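Local coordinates for putative sugar ABC transport system, substrate-binding protein (Bordetella parapertussis, PDB 5IX8) that probably binds a sugar as the substrate-binding protein of a bacterial ABC transport system, at residues V91-A96 against S111-F116; K127-A132 against A248-P253. All blocks are in the same frame, centred on the assembly; numbering follows the deposited sequence.

Contact 1: V91-A96 against S111-F116; sequences VVADLA and SDKIAF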
# COMPACT_ATOMS: atom_id res chain seq x y z
N VAL A 91 11.01 10.10 16.60
CA VAL A 91 10.96 8.78 17.22
C VAL A 91 11.88 7.81 16.50
O VAL A 91 12.50 6.95 17.13
CB VAL A 91 9.52 8.24 17.32
CG1 VAL A 91 8.91 7.93 15.97
CG2 VAL A 91 9.51 7.01 18.20
N VAL A 92 12.00 7.93 15.17
CA VAL A 92 12.96 7.08 14.46
C VAL A 92 14.37 7.38 14.93
O VAL A 92 15.18 6.47 15.17
CB VAL A 92 12.82 7.26 12.93
CG1 VAL A 92 13.94 6.51 12.17
CG2 VAL A 92 11.45 6.78 12.43
N ALA A 93 14.68 8.67 15.11
CA ALA A 93 16.00 9.06 15.58
C ALA A 93 16.25 8.53 16.99
O ALA A 93 17.37 8.09 17.30
CB ALA A 93 16.10 10.57 15.54
N ASP A 94 15.23 8.58 17.84
CA ASP A 94 15.36 8.09 19.21
C ASP A 94 15.59 6.58 19.25
O ASP A 94 16.43 6.09 20.02
CB ASP A 94 14.10 8.45 19.98
CG ASP A 94 14.14 7.96 21.41
OD1 ASP A 94 15.17 8.14 22.09
OD2 ASP A 94 13.12 7.42 21.88
N LEU A 95 14.85 5.83 18.43
CA LEU A 95 15.11 4.40 18.36
C LEU A 95 16.53 4.13 17.89
O LEU A 95 17.23 3.28 18.45
CB LEU A 95 14.09 3.73 17.45
CG LEU A 95 12.88 3.18 18.21
CD1 LEU A 95 12.23 4.18 19.13
CD2 LEU A 95 11.87 2.66 17.16
N ALA A 96 17.00 4.87 16.87
CA ALA A 96 18.34 4.62 16.34
C ALA A 96 19.41 4.89 17.40
O ALA A 96 20.43 4.20 17.43
CB ALA A 96 18.59 5.47 15.09
N SER A 111 11.04 10.48 6.83
CA SER A 111 12.18 10.48 7.74
C SER A 111 13.39 9.93 7.00
O SER A 111 13.36 8.78 6.56
CB SER A 111 11.92 9.65 8.99
OG SER A 111 13.10 9.48 9.74
N ASP A 112 14.46 10.73 6.91
CA ASP A 112 15.67 10.22 6.26
C ASP A 112 16.55 9.41 7.20
O ASP A 112 17.68 9.06 6.82
CB ASP A 112 16.48 11.36 5.63
CG ASP A 112 16.97 12.39 6.64
OD1 ASP A 112 16.96 12.13 7.85
OD2 ASP A 112 17.40 13.47 6.20
N LYS A 113 16.05 9.11 8.41
CA LYS A 113 16.76 8.25 9.36
C LYS A 113 16.29 6.80 9.33
O LYS A 113 16.82 5.96 10.06
CB LYS A 113 16.64 8.85 10.76
CG LYS A 113 17.39 10.18 10.88
CD LYS A 113 17.15 10.85 12.21
CE LYS A 113 17.75 12.28 12.26
NZ LYS A 113 17.13 13.23 11.24
N ILE A 114 15.28 6.49 8.51
CA ILE A 114 14.90 5.11 8.20
C ILE A 114 16.10 4.37 7.63
O ILE A 114 16.86 4.92 6.83
CB ILE A 114 13.72 5.13 7.21
CG1 ILE A 114 12.47 5.74 7.85
CG2 ILE A 114 13.46 3.75 6.58
CD1 ILE A 114 11.76 4.82 8.89
N ALA A 115 16.29 3.12 8.07
CA ALA A 115 17.43 2.33 7.59
C ALA A 115 17.23 1.92 6.14
O ALA A 115 18.10 2.15 5.29
CB ALA A 115 17.65 1.11 8.48
N PHE A 116 16.07 1.32 5.83
CA PHE A 116 15.69 1.01 4.45
C PHE A 116 14.19 0.74 4.45
O PHE A 116 13.55 0.63 5.49
CB PHE A 116 16.45 -0.19 3.86
CG PHE A 116 16.18 -1.50 4.56
CD1 PHE A 116 16.92 -1.88 5.67
CD2 PHE A 116 15.14 -2.32 4.14
CE1 PHE A 116 16.65 -3.10 6.33
CE2 PHE A 116 14.89 -3.53 4.76
CZ PHE A 116 15.62 -3.92 5.87

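Contact 2: K127-A132 against A248-P253; sequences KVLGKA and AVASEP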
# COMPACT_ATOMS: atom_id res chain seq x y z
N LYS A 127 0.25 5.84 -12.61
CA LYS A 127 0.49 5.77 -14.05
C LYS A 127 -0.09 4.51 -14.68
O LYS A 127 -0.66 4.57 -15.78
CB LYS A 127 2.00 5.85 -14.32
CG LYS A 127 2.57 7.24 -13.97
CD LYS A 127 3.92 7.39 -14.60
CE LYS A 127 4.56 8.71 -14.30
NZ LYS A 127 5.81 8.83 -15.15
N VAL A 128 0.05 3.35 -14.04
CA VAL A 128 -0.46 2.13 -14.69
C VAL A 128 -1.99 2.12 -14.70
O VAL A 128 -2.62 1.61 -15.64
CB VAL A 128 0.12 0.84 -14.07
CG1 VAL A 128 1.65 0.80 -14.28
CG2 VAL A 128 -0.23 0.71 -12.62
N LEU A 129 -2.63 2.73 -13.70
CA LEU A 129 -4.09 2.87 -13.76
C LEU A 129 -4.48 3.88 -14.84
O LEU A 129 -5.51 3.71 -15.51
CB LEU A 129 -4.63 3.30 -12.40
CG LEU A 129 -4.54 2.21 -11.32
CD1 LEU A 129 -4.94 2.76 -9.94
CD2 LEU A 129 -5.36 0.94 -11.68
N GLY A 130 -3.68 4.92 -15.01
CA GLY A 130 -3.90 5.83 -16.12
C GLY A 130 -3.84 5.13 -17.47
O GLY A 130 -4.67 5.40 -18.36
N LYS A 131 -2.89 4.22 -17.65
CA LYS A 131 -2.81 3.48 -18.90
C LYS A 131 -4.04 2.61 -19.09
O LYS A 131 -4.59 2.53 -20.20
CB LYS A 131 -1.54 2.64 -18.96
CG LYS A 131 -1.46 1.75 -20.23
CD LYS A 131 -0.19 0.90 -20.22
CE LYS A 131 -0.24 -0.26 -21.22
NZ LYS A 131 -0.54 0.24 -22.60
N ALA A 132 -4.50 1.96 -18.02
CA ALA A 132 -5.72 1.15 -18.13
C ALA A 132 -6.90 2.01 -18.58
O ALA A 132 -7.68 1.60 -19.46
CB ALA A 132 -6.01 0.47 -16.80
N ALA A 248 -9.91 -1.91 -13.65
CA ALA A 248 -8.56 -2.33 -13.35
C ALA A 248 -8.31 -2.12 -11.88
O ALA A 248 -8.81 -1.16 -11.27
CB ALA A 248 -7.53 -1.54 -14.17
N VAL A 249 -7.50 -3.01 -11.32
CA VAL A 249 -7.10 -2.93 -9.92
C VAL A 249 -5.61 -3.13 -9.89
O VAL A 249 -5.12 -4.19 -10.29
CB VAL A 249 -7.79 -4.00 -9.04
CG1 VAL A 249 -7.27 -3.87 -7.60
CG2 VAL A 249 -9.32 -3.88 -9.11
N ALA A 250 -4.90 -2.15 -9.38
CA ALA A 250 -3.46 -2.36 -9.24
C ALA A 250 -3.20 -3.39 -8.14
O ALA A 250 -3.82 -3.33 -7.07
CB ALA A 250 -2.78 -1.03 -8.94
N SER A 251 -2.33 -4.37 -8.42
CA SER A 251 -1.94 -5.34 -7.39
C SER A 251 -1.01 -4.67 -6.39
O SER A 251 -0.06 -4.01 -6.79
CB SER A 251 -1.24 -6.55 -8.05
OG SER A 251 -0.58 -7.40 -7.10
N GLU A 252 -1.29 -4.81 -5.09
CA GLU A 252 -0.35 -4.37 -4.06
C GLU A 252 0.07 -5.60 -3.26
O GLU A 252 -0.69 -6.07 -2.40
CB GLU A 252 -0.99 -3.32 -3.16
CG GLU A 252 -1.21 -2.02 -3.95
CD GLU A 252 -1.64 -0.85 -3.07
OE1 GLU A 252 -0.86 -0.43 -2.19
OE2 GLU A 252 -2.78 -0.36 -3.25
N PRO A 253 1.20 -6.17 -3.55
CA PRO A 253 1.57 -7.48 -2.99
C PRO A 253 2.17 -7.38 -1.59
O PRO A 253 3.37 -7.50 -1.38
CB PRO A 253 2.58 -8.00 -4.02
CG PRO A 253 3.23 -6.79 -4.52
CD PRO A 253 2.14 -5.74 -4.60

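Contact 1: V91-A96 against S111-F116
V92, on helix 89-97, fits into the turn S111-I114 and carries most of this contact. Its two methyls divide the work. CG1 lies anti to the backbone N (chi1 173°) and meets the main chain of K113, 3.6 Å from K113 O, with K113 CB a little farther off. CG2 reaches I114 instead, packing against its CD1 at 4.1 Å, and the two side chains cross at about a right angle. One helix position on, A93 touches K113 through its methyl: A93 CB lies 3.5 Å from K113 CD, where the lysine's methylenes pass across the helix at A93, before the chain bends at chi4 (62°).

The shape of the turn sets these partners in place. S111 to I114 form a type I beta turn, and S111 OG accepts a rather long hydrogen bond from K113 N (3.3 Å), which makes an ST turn. The same hydroxyl is hydrogen-bonded to D89, at the start of the helix, and K113 NZ forms salt bridges with D89 and, at 3.6 Å from D112 OD1, with its own neighbour in the turn. Farther inward, I114 also packs on T102 and S104 of strand 101-105.

No hydrogen bond joins the two segments directly. Methyl packing makes the touch, while D89 ties the helix start to both S111 and K113, so the polar links probably fix the loop's position against the helix, leaving a buried apolar side at V92 and I114 and an exposed charged side at K113.

Contact 2: K127-A132 against A248-P253
A132 and A248 bring their methyl groups to 3.6 Å, CB to CB, the closest approach between 127-132 and 248-253. Both side chains are a single carbon, which lets the backbones come close here: their CA atoms are 6.6 Å apart. One turn earlier along the helix, L129 reaches the strand with its longer side chain. Its CG stands anti to the carbonyl carbon (chi1 -70°), and chi2 (173°) extends CD1, leaving the other branch, CD2, to lie over the strand between the methyls of A248 and A250. L129 CD2 lies 4.1 Å from A248 CB and 4.2 Å from A250 CB, and it also rests against the strand backbone, 3.9 Å from A250 N. V249, between the two alanines, points away from the helix.

Packing thins toward the start of the helical segment. V128 is only grazed by the strand: V128 CG2 stays 4.8 Å from A250 CB, and the side chain packs on V295 of the neighbouring strand 295-296. The lysines leave the interface: K127 forms a salt bridge with E164, and exposed K131 forms one with D135. Past A250 the chain parts from the helix, and E252 is held instead by R158 and S231.

The axes of 127-132 and 248-250 run nearly antiparallel, at 168°, and approach to 8.8 Å. L129 also touches L229 of strand 227-231, so the helix covers more than one strand of the sheet. This apolar layer of helix on sheet is characteristic of the alpha/beta sandwich lobes of periplasmic binding proteins, here with a helix and a strand far apart in sequence.

How the contacts relate
The two contacts lie on opposite sides of the chain's centre, their own centres about 31 Å apart, and share no helix or strand. Both are buried, contact 1 with an exposed edge at K113 and contact 2 with no exposed residue among those that touch. Contact 1 lies beside the parallel sheet, contact 2 nearer the middle on the mixed sheet. Contact 1 sets a helix against a loop and combines methyls with a lysine and a shared aspartate, whereas contact 2 sets a helix against a strand through apolar side chains that also rest on the strand backbone, and no polar side chain. The former joins near neighbours in sequence; the latter bridges more than a hundred residues.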